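Local coordinates for protein diguanylate cyclase TpbB (Pseudomonas aeruginosa PAO1, PDB 7A7E) that makes the second messenger cyclic di-GMP from two GTP molecules through its cytoplasmic GGDEF domain, a magnesium-dependent activity important in biofilm formation, at residues A32-R37 against E102-L107; D23-L28 against T76-I81; R49-V54 against A108-G113; S27-A32 against S92-R97. One frame throughout, in Å; residues are numbered along the deposited sequence.

Contact 1 (A32-R37 against E102-L107); sequences AFFEGR and EFAVLL
Phe-34 and Ala-104 lie where helix and strand backbones come nearest, their CA atoms 7.6 Å apart. The axis of 32-37 passes 9.7 Å from that of 102-107, and the two run in nearly the same direction, 21° apart. No hydrogen bond joins them; side chains reaching from the helix make the contact. Phe-34 carries most of it. Its CG stands anti to the backbone N (chi1 -173°), which sends the ring down from the helix onto the strand. The methyl of Ala-104 sits under the middle of one ring face in a CH-pi contact, with CB 3.6 Å from the ring centroid and 10° off its normal. A small residue suits this place, because a methyl lets the ring settle close to the backbone. The far rim of the ring meets the main chain, with Val-105 C at the edge in the ring plane, and also the Leu-106 side chain, where Phe-34 CE2 is 3.8 Å from Leu-106 CB. This is helix-on-sheet packing in the alpha/beta core of the GGDEF domain. The strand begins inside the GGDEF signature: Glu-102 and Phe-103, the signature's last two residues, are the first two of strand 102-110. Strand alternation puts Ala-104 and Leu-106 on the side of helix 31-47, whereas Val-105 turns to the other face and meets Ile-85 of helix 62-86. One turn after Phe-34, Arg-37 bends at chi2 and chi3 and crosses Leu-106 at about a right angle. Leu-106 CD2 lies over one face of the guanidinium, toward its rim, 3.8 Å from Arg-37 NH2.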
# COMPACT_ATOMS: atom_id res chain seq x y z
N ALA A 32 -8.74 -6.59 9.45
CA ALA A 32 -8.90 -6.95 10.85
C ALA A 32 -7.56 -7.41 11.41
O ALA A 32 -7.13 -6.98 12.48
CB ALA A 32 -9.92 -8.04 11.01
N PHE A 33 -6.90 -8.27 10.63
CA PHE A 33 -5.59 -8.80 10.95
C PHE A 33 -4.60 -7.64 11.00
O PHE A 33 -3.90 -7.45 12.00
CB PHE A 33 -5.15 -9.78 9.86
CG PHE A 33 -4.04 -10.69 10.29
CD1 PHE A 33 -2.72 -10.27 10.19
CD2 PHE A 33 -4.30 -11.94 10.83
CE1 PHE A 33 -1.69 -11.09 10.61
CE2 PHE A 33 -3.27 -12.77 11.24
CZ PHE A 33 -1.96 -12.34 11.13
N PHE A 34 -4.61 -6.87 9.91
CA PHE A 34 -3.64 -5.80 9.71
C PHE A 34 -3.68 -4.83 10.89
O PHE A 34 -2.63 -4.38 11.36
CB PHE A 34 -3.87 -5.11 8.37
CG PHE A 34 -2.80 -4.10 8.02
CD1 PHE A 34 -2.89 -2.78 8.46
CD2 PHE A 34 -1.69 -4.47 7.26
CE1 PHE A 34 -1.90 -1.86 8.14
CE2 PHE A 34 -0.71 -3.55 6.95
CZ PHE A 34 -0.82 -2.25 7.38
N GLU A 35 -4.88 -4.53 11.38
CA GLU A 35 -5.02 -3.54 12.43
C GLU A 35 -4.39 -4.07 13.71
O GLU A 35 -3.74 -3.31 14.44
CB GLU A 35 -6.49 -3.21 12.64
CG GLU A 35 -7.15 -2.64 11.40
CD GLU A 35 -8.35 -1.75 11.65
OE1 GLU A 35 -8.82 -1.72 12.81
OE2 GLU A 35 -8.81 -1.07 10.68
N GLY A 36 -4.59 -5.36 13.99
CA GLY A 36 -4.12 -5.92 15.25
C GLY A 36 -2.60 -5.89 15.27
O GLY A 36 -1.97 -5.37 16.21
N ARG A 37 -2.03 -6.40 14.18
CA ARG A 37 -0.60 -6.39 13.97
C ARG A 37 -0.06 -4.98 14.14
O ARG A 37 0.91 -4.76 14.87
CB ARG A 37 -0.24 -7.05 12.64
CG ARG A 37 0.06 -8.54 12.77
CD ARG A 37 1.41 -8.98 12.23
NE ARG A 37 2.50 -8.12 12.70
CZ ARG A 37 3.67 -7.99 12.09
NH1 ARG A 37 3.90 -8.67 10.97
NH2 ARG A 37 4.60 -7.16 12.59
N GLU A 102 -6.94 -2.50 -3.51
CA GLU A 102 -6.29 -1.70 -2.49
C GLU A 102 -5.68 -2.60 -1.42
O GLU A 102 -6.33 -3.54 -0.97
CB GLU A 102 -7.28 -0.67 -1.92
CG GLU A 102 -7.51 0.51 -2.84
CD GLU A 102 -8.79 1.28 -2.57
OE1 GLU A 102 -9.18 1.35 -1.39
OE2 GLU A 102 -9.39 1.81 -3.54
N PHE A 103 -4.42 -2.31 -1.05
CA PHE A 103 -3.68 -3.09 -0.06
C PHE A 103 -3.05 -2.17 0.99
O PHE A 103 -2.69 -1.03 0.71
CB PHE A 103 -2.55 -3.89 -0.72
CG PHE A 103 -2.95 -4.73 -1.91
CD1 PHE A 103 -3.04 -4.17 -3.18
CD2 PHE A 103 -3.26 -6.08 -1.76
CE1 PHE A 103 -3.42 -4.93 -4.27
CE2 PHE A 103 -3.64 -6.85 -2.85
CZ PHE A 103 -3.72 -6.27 -4.10
N ALA A 104 -2.87 -2.72 2.20
CA ALA A 104 -2.20 -2.03 3.30
C ALA A 104 -0.90 -2.76 3.63
O ALA A 104 -0.85 -3.99 3.64
CB ALA A 104 -3.08 -1.98 4.53
N VAL A 105 0.13 -1.97 3.95
CA VAL A 105 1.45 -2.54 4.14
C VAL A 105 2.08 -1.97 5.40
O VAL A 105 2.21 -0.75 5.52
CB VAL A 105 2.35 -2.28 2.93
CG1 VAL A 105 3.81 -2.61 3.27
CG2 VAL A 105 1.88 -3.03 1.69
N LEU A 106 2.54 -2.87 6.28
CA LEU A 106 3.18 -2.49 7.52
C LEU A 106 4.68 -2.73 7.40
O LEU A 106 5.07 -3.86 7.08
CB LEU A 106 2.63 -3.35 8.66
CG LEU A 106 3.39 -3.19 9.96
CD1 LEU A 106 3.32 -1.74 10.42
CD2 LEU A 106 2.84 -4.12 11.02
N LEU A 107 5.47 -1.67 7.63
CA LEU A 107 6.93 -1.71 7.54
C LEU A 107 7.48 -1.48 8.93
O LEU A 107 7.58 -0.35 9.40
CB LEU A 107 7.47 -0.60 6.62
CG LEU A 107 7.16 -0.65 5.12
CD1 LEU A 107 8.07 0.30 4.34
CD2 LEU A 107 7.28 -2.04 4.53

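Contact 2 (D23-L28 against T76-I81); sequences DSLTSL and TVLVNI
Thr-26, whose methyl faces Val-79 across the contact, turns its hydroxyl to the flat carboxylate of Asp-23. Thr-26 OG1 donates to the syn lone pair of Asp-23 OD1 at 2.7 Å, while the backbone N of Leu-28 meets the same oxygen from above the carboxylate plane, 39° out of it, at 3.1 Å. Two donors from different directions fix the rotation of the carboxylate, and OD2 remains for a salt bridge with Arg-97. A short acidic side chain suits this task, since it can gather the main chain of its own turn. With the turn set, its apolar groups meet the helix. Leu-25 lays one methyl on each of two neighbours: CD2 is 3.9 Å from Leu-78 CB, and CD1 is 3.8 Å from Val-79 CG2. With CG anti to the backbone N (chi1 -178°), the fork of Leu-25 is held out toward the helix and crosses Leu-78 at about a right angle. Thr-26 CG2 completes the patch, 4.1 Å from Val-79 CG2 and sliding past it in the opposite direction. Leu-78 also packs on Asp-101, a magnesium ligand. The Asp-x-Leu-Thr sequence of this turn is characteristic of the start of GGDEF domains, here laid against helix 62-86 beside the metal site.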
# COMPACT_ATOMS: atom_id res chain seq x y z
N ASP A 23 -7.64 -14.01 2.14
CA ASP A 23 -8.52 -14.05 0.97
C ASP A 23 -8.04 -15.11 -0.02
O ASP A 23 -6.84 -15.28 -0.23
CB ASP A 23 -8.72 -12.66 0.34
CG ASP A 23 -7.47 -12.02 -0.25
OD1 ASP A 23 -6.44 -12.72 -0.35
OD2 ASP A 23 -7.53 -10.82 -0.62
N SER A 24 -9.01 -15.81 -0.63
CA SER A 24 -8.77 -16.96 -1.49
C SER A 24 -7.97 -16.59 -2.74
O SER A 24 -7.14 -17.39 -3.17
CB SER A 24 -10.05 -17.67 -1.82
OG SER A 24 -11.09 -16.74 -2.09
N LEU A 25 -8.21 -15.40 -3.30
CA LEU A 25 -7.52 -14.96 -4.51
C LEU A 25 -6.01 -14.89 -4.27
O LEU A 25 -5.26 -15.54 -4.99
CB LEU A 25 -8.08 -13.63 -5.02
CG LEU A 25 -7.44 -13.10 -6.31
CD1 LEU A 25 -7.69 -14.04 -7.47
CD2 LEU A 25 -7.95 -11.71 -6.65
N THR A 26 -5.58 -14.12 -3.24
CA THR A 26 -4.19 -13.66 -3.15
C THR A 26 -3.46 -14.24 -1.94
O THR A 26 -2.24 -14.08 -1.86
CB THR A 26 -4.06 -12.12 -3.18
OG1 THR A 26 -4.63 -11.54 -2.01
CG2 THR A 26 -4.67 -11.47 -4.40
N SER A 27 -4.21 -14.87 -1.02
CA SER A 27 -3.74 -15.54 0.20
C SER A 27 -3.32 -14.55 1.29
O SER A 27 -2.65 -14.93 2.25
CB SER A 27 -2.63 -16.54 -0.05
OG SER A 27 -2.85 -17.26 -1.25
N LEU A 28 -3.73 -13.28 1.14
CA LEU A 28 -3.28 -12.18 1.97
C LEU A 28 -4.29 -11.92 3.09
O LEU A 28 -5.50 -11.99 2.87
CB LEU A 28 -3.19 -10.95 1.07
CG LEU A 28 -2.16 -10.96 -0.06
CD1 LEU A 28 -2.28 -9.75 -0.96
CD2 LEU A 28 -0.77 -11.07 0.54
N THR A 76 -5.98 -11.32 -12.34
CA THR A 76 -4.61 -11.65 -12.69
C THR A 76 -3.71 -10.53 -12.20
O THR A 76 -2.73 -10.77 -11.49
CB THR A 76 -4.48 -11.90 -14.20
OG1 THR A 76 -5.09 -13.16 -14.45
CG2 THR A 76 -3.06 -11.94 -14.70
N VAL A 77 -4.11 -9.30 -12.56
CA VAL A 77 -3.46 -8.07 -12.14
C VAL A 77 -3.37 -8.00 -10.60
O VAL A 77 -2.32 -7.65 -10.05
CB VAL A 77 -4.13 -6.84 -12.78
CG1 VAL A 77 -3.68 -5.55 -12.10
CG2 VAL A 77 -3.90 -6.77 -14.28
N LEU A 78 -4.44 -8.38 -9.89
CA LEU A 78 -4.40 -8.34 -8.44
C LEU A 78 -3.34 -9.30 -7.92
O LEU A 78 -2.53 -8.95 -7.05
CB LEU A 78 -5.78 -8.69 -7.87
CG LEU A 78 -6.85 -7.61 -8.06
CD1 LEU A 78 -7.96 -7.80 -7.05
CD2 LEU A 78 -6.25 -6.23 -7.90
N VAL A 79 -3.34 -10.51 -8.47
CA VAL A 79 -2.43 -11.54 -8.00
C VAL A 79 -0.99 -11.09 -8.22
O VAL A 79 -0.17 -11.16 -7.30
CB VAL A 79 -2.76 -12.90 -8.64
CG1 VAL A 79 -1.55 -13.82 -8.64
CG2 VAL A 79 -3.91 -13.55 -7.88
N ASN A 80 -0.73 -10.55 -9.41
CA ASN A 80 0.57 -10.00 -9.75
C ASN A 80 0.97 -8.89 -8.78
O ASN A 80 2.09 -8.90 -8.27
CB ASN A 80 0.63 -9.56 -11.21
CG ASN A 80 1.06 -10.69 -12.12
OD1 ASN A 80 0.27 -11.57 -12.45
ND2 ASN A 80 2.32 -10.67 -12.53
N ILE A 81 0.05 -7.94 -8.53
CA ILE A 81 0.37 -6.79 -7.70
C ILE A 81 0.78 -7.30 -6.33
O ILE A 81 1.84 -6.93 -5.81
CB ILE A 81 -0.82 -5.81 -7.61
CG1 ILE A 81 -0.95 -4.99 -8.90
CG2 ILE A 81 -0.66 -4.90 -6.40
CD1 ILE A 81 -2.31 -4.38 -9.08

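Contact 3 (R49-V54 against A108-G113); sequences REQLAV and APLASG
Gln-51 and Leu-110 project to the same side of the sheet and lie flank to flank, with Gln-51 CB 4.0 Å from Leu-110 CB. Beyond CG the two part company. Gln-51 stays extended past CG and carries its amide along the turn, bringing OE1 to 3.4 Å from Ser-112 CA; its NE2 has a weak hydrogen bond to Glu-152. Leu-110 instead leans along strand 51-59: with CG anti to the backbone N (chi1 177°), its CD2 reaches 4.1 Å from Ala-53 CB. A long polar chain fits the partly exposed rim and a branched apolar one the buried side, where Ala-53 is small enough to leave room for both Leu-110 and Ala-116 of helix 113-126. The two segments are the margin of neighbouring antiparallel strands in the central sheet of the GGDEF domain, where strand 102-110 turns a corner at Pro-109, after a cis peptide bond. The backbone link here is weak: Leu-110 N to Gln-51 O is 2.9 Å, but the N-H...O angle is only 125°. On the other face of the sheet Leu-52 CB meets Ala-108 CB at 4.1 Å. The rest of the Leu-52 side chain packs on Leu-38, Leu-42 and Ala-45 of helix 31-47, for which a bulky aliphatic residue is apt. Past the corner, Ser-112 takes the N-cap position of helix 113-126, a common place for serine.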
# COMPACT_ATOMS: atom_id res chain seq x y z
N ARG A 49 11.34 3.01 21.30
CA ARG A 49 11.60 4.35 20.80
C ARG A 49 12.01 4.29 19.32
O ARG A 49 12.83 5.09 18.87
CB ARG A 49 12.67 5.00 21.68
CG ARG A 49 13.01 6.44 21.33
CD ARG A 49 11.83 7.36 21.55
NE ARG A 49 11.53 7.39 22.97
CZ ARG A 49 10.50 8.03 23.52
NH1 ARG A 49 9.66 8.70 22.75
NH2 ARG A 49 10.33 7.99 24.83
N GLU A 50 11.40 3.37 18.56
CA GLU A 50 11.76 3.09 17.18
C GLU A 50 10.69 3.60 16.21
O GLU A 50 9.67 4.15 16.63
CB GLU A 50 12.06 1.59 17.04
CG GLU A 50 13.07 1.26 15.95
CD GLU A 50 14.51 1.69 16.22
OE1 GLU A 50 15.08 1.21 17.23
OE2 GLU A 50 15.06 2.50 15.43
N GLN A 51 10.92 3.41 14.90
CA GLN A 51 10.03 3.91 13.85
C GLN A 51 9.34 2.77 13.09
O GLN A 51 9.92 1.69 12.91
CB GLN A 51 10.84 4.73 12.86
CG GLN A 51 11.00 6.19 13.24
CD GLN A 51 11.49 6.97 12.04
OE1 GLN A 51 12.52 6.64 11.43
NE2 GLN A 51 10.74 8.00 11.67
N LEU A 52 8.11 3.03 12.63
CA LEU A 52 7.44 2.17 11.67
C LEU A 52 6.69 2.98 10.61
O LEU A 52 6.46 4.17 10.78
CB LEU A 52 6.53 1.16 12.40
CG LEU A 52 5.34 1.70 13.19
CD1 LEU A 52 4.17 2.04 12.27
CD2 LEU A 52 4.90 0.65 14.17
N ALA A 53 6.30 2.32 9.51
CA ALA A 53 5.59 3.02 8.44
C ALA A 53 4.37 2.22 7.98
O ALA A 53 4.40 0.98 7.94
CB ALA A 53 6.52 3.32 7.28
N VAL A 54 3.29 2.95 7.64
CA VAL A 54 2.14 2.36 6.98
C VAL A 54 2.07 2.87 5.54
O VAL A 54 2.15 4.07 5.27
CB VAL A 54 0.82 2.64 7.71
CG1 VAL A 54 -0.32 1.82 7.12
CG2 VAL A 54 0.92 2.36 9.19
N ALA A 108 7.81 -2.59 9.60
CA ALA A 108 8.30 -2.58 10.97
C ALA A 108 9.36 -3.66 11.07
O ALA A 108 9.23 -4.68 10.40
CB ALA A 108 7.17 -2.86 11.91
N PRO A 109 10.47 -3.46 11.82
CA PRO A 109 10.88 -2.14 12.29
C PRO A 109 11.50 -1.35 11.14
O PRO A 109 11.77 -1.90 10.06
CB PRO A 109 12.01 -2.50 13.25
CG PRO A 109 12.64 -3.69 12.58
CD PRO A 109 11.41 -4.51 12.24
N LEU A 110 11.73 -0.06 11.40
CA LEU A 110 12.21 0.84 10.38
C LEU A 110 13.40 1.61 10.92
O LEU A 110 13.32 2.18 12.02
CB LEU A 110 11.08 1.83 10.08
CG LEU A 110 11.36 2.94 9.07
CD1 LEU A 110 11.65 2.29 7.73
CD2 LEU A 110 10.19 3.91 8.96
N ALA A 111 14.46 1.66 10.11
CA ALA A 111 15.64 2.45 10.45
C ALA A 111 15.33 3.94 10.29
O ALA A 111 15.62 4.73 11.19
CB ALA A 111 16.82 2.03 9.60
N SER A 112 14.68 4.28 9.17
CA SER A 112 14.42 5.66 8.80
C SER A 112 13.20 5.76 7.88
O SER A 112 12.89 4.81 7.16
CB SER A 112 15.63 6.22 8.12
OG SER A 112 16.19 5.24 7.26
N GLY A 113 12.56 6.94 7.91
CA GLY A 113 11.53 7.31 6.95
C GLY A 113 12.03 7.10 5.53
O GLY A 113 11.32 6.58 4.67

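Contact 4 (S27-A32 against S92-R97); sequences SLPNRA and SDLVAR
Pro-29 and Arg-97 meet where the Leu-Pro-Asn-Arg end of the sequence motif that opens GGDEF domains passes over strand 94-99, the outermost strand at this side of the central sheet. The two chains run 81° apart, and Pro-29 CA comes within 4.7 Å of Ala-96 CA. The polar link is a single backbone hydrogen bond. Arg-97 N donates to Pro-29 O over 2.9 Å with an N-H...O angle of 157°, and the donor lies nearly along the C=O axis. Beside this bond the methyl of Ala-96 leaves room for the Pro-29 carbonyl and also touches Phe-34 of helix 31-47. Ala-96 is bonded through its backbone to Ala-104 of the neighbouring strand, whereas the N-H of Arg-97 is taken up by the crossing loop.

Apolar contacts spread to both faces of the strand. On the side of helix 31-47, Pro-29 CG lies 4.1 Å from Leu-94 CD1. A proline suits a crossing of this kind: its ring presents a compact apolar surface and its nitrogen has no hydrogen to satisfy. On the side of helix 62-86, Leu-28, with CG anti to the carbonyl carbon (chi1 -65°), turns its CD2 toward Val-95, and its CB is 4.2 Å from Arg-97 CB; the branched Val-95 also packs on Ile-85.

The charged end of Arg-97 leads away from this crossing toward Asp-23, its salt-bridge partner, while its aliphatic stem packs beside Leu-28 and, outside the crossing, Phe-103. Asn-30 holds the N-cap position of helix 31-47, and its CA passes 3.7 Å from Arg-97 O.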
# COMPACT_ATOMS: atom_id res chain seq x y z
N SER A 27 -4.21 -14.87 -1.02
CA SER A 27 -3.74 -15.54 0.20
C SER A 27 -3.32 -14.55 1.29
O SER A 27 -2.65 -14.93 2.25
CB SER A 27 -2.63 -16.54 -0.05
OG SER A 27 -2.85 -17.26 -1.25
N LEU A 28 -3.73 -13.28 1.14
CA LEU A 28 -3.28 -12.18 1.97
C LEU A 28 -4.29 -11.92 3.09
O LEU A 28 -5.50 -11.99 2.87
CB LEU A 28 -3.19 -10.95 1.07
CG LEU A 28 -2.16 -10.96 -0.06
CD1 LEU A 28 -2.28 -9.75 -0.96
CD2 LEU A 28 -0.77 -11.07 0.54
N PRO A 29 -3.83 -11.57 4.32
CA PRO A 29 -4.73 -11.23 5.43
C PRO A 29 -5.62 -10.01 5.18
O PRO A 29 -5.41 -9.23 4.25
CB PRO A 29 -3.83 -10.96 6.65
CG PRO A 29 -2.40 -11.06 6.14
CD PRO A 29 -2.41 -11.48 4.69
N ASN A 30 -6.65 -9.86 6.01
CA ASN A 30 -7.57 -8.75 5.82
C ASN A 30 -7.29 -7.65 6.84
O ASN A 30 -6.46 -7.78 7.75
CB ASN A 30 -9.01 -9.21 6.00
CG ASN A 30 -9.22 -9.69 7.42
OD1 ASN A 30 -8.55 -10.61 7.88
ND2 ASN A 30 -10.10 -9.01 8.14
N ARG A 31 -8.05 -6.56 6.71
CA ARG A 31 -7.84 -5.37 7.52
C ARG A 31 -7.80 -5.73 9.00
O ARG A 31 -6.93 -5.26 9.72
CB ARG A 31 -8.88 -4.30 7.18
CG ARG A 31 -8.87 -3.12 8.14
CD ARG A 31 -10.07 -2.24 7.92
NE ARG A 31 -9.93 -1.52 6.66
CZ ARG A 31 -9.46 -0.29 6.55
NH1 ARG A 31 -9.10 0.39 7.63
NH2 ARG A 31 -9.37 0.28 5.36
N ALA A 32 -8.74 -6.59 9.45
CA ALA A 32 -8.90 -6.95 10.85
C ALA A 32 -7.56 -7.41 11.41
O ALA A 32 -7.13 -6.98 12.48
CB ALA A 32 -9.92 -8.04 11.01
N SER A 92 9.73 -9.38 7.93
CA SER A 92 9.21 -8.75 9.13
C SER A 92 8.00 -7.86 8.82
O SER A 92 7.16 -7.63 9.69
CB SER A 92 10.35 -8.05 9.84
OG SER A 92 10.89 -6.99 9.07
N ASP A 93 7.88 -7.43 7.55
CA ASP A 93 6.85 -6.54 7.04
C ASP A 93 5.57 -7.32 6.73
O ASP A 93 5.59 -8.53 6.69
CB ASP A 93 7.34 -5.84 5.77
CG ASP A 93 8.60 -5.03 5.99
OD1 ASP A 93 8.73 -4.39 7.07
OD2 ASP A 93 9.46 -5.04 5.08
N LEU A 94 4.45 -6.61 6.51
CA LEU A 94 3.17 -7.28 6.35
C LEU A 94 2.38 -6.61 5.23
O LEU A 94 2.31 -5.39 5.19
CB LEU A 94 2.41 -7.13 7.67
CG LEU A 94 1.00 -7.70 7.72
CD1 LEU A 94 1.03 -9.20 7.51
CD2 LEU A 94 0.30 -7.40 9.03
N VAL A 95 1.78 -7.43 4.34
CA VAL A 95 0.80 -6.98 3.37
C VAL A 95 -0.55 -7.59 3.71
O VAL A 95 -0.67 -8.81 3.81
CB VAL A 95 1.14 -7.39 1.93
CG1 VAL A 95 0.43 -6.48 0.95
CG2 VAL A 95 2.62 -7.42 1.67
N ALA A 96 -1.56 -6.73 3.83
CA ALA A 96 -2.96 -7.15 3.86
C ALA A 96 -3.65 -6.56 2.64
O ALA A 96 -3.20 -5.57 2.06
CB ALA A 96 -3.65 -6.69 5.13
N ARG A 97 -4.76 -7.20 2.27
CA ARG A 97 -5.61 -6.70 1.21
C ARG A 97 -6.80 -6.07 1.91
O ARG A 97 -7.48 -6.71 2.70
CB ARG A 97 -5.99 -7.86 0.27
CG ARG A 97 -7.05 -7.53 -0.77
CD ARG A 97 -6.98 -8.51 -1.92
NE ARG A 97 -8.20 -9.18 -2.37
CZ ARG A 97 -8.98 -8.76 -3.37
NH1 ARG A 97 -10.04 -9.46 -3.74
NH2 ARG A 97 -8.71 -7.63 -4.00

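In the fold
Contacts 2, 4 and 1 draw in turn on one continuous run of chain, 23-37, which meets helix 62-86, then strand 94-99, then strand 102-110. The centres of contacts 1 and 4 are 5 Å apart, and their strands are sheet neighbours; contact 2 lies 11 Å from contact 4. Contact 3 lies at the far end of strand 102-110, beside strand 51-59, with its centre 27 Å from that of contact 2, on the opposite side of the chain's centre. The three partner segments of 23-37 come later in the sequence; through them this run is joined to helix 62-86 and to the two strands whose connection carries the GGDEF motif, close to the magnesium site at the contact 2 end.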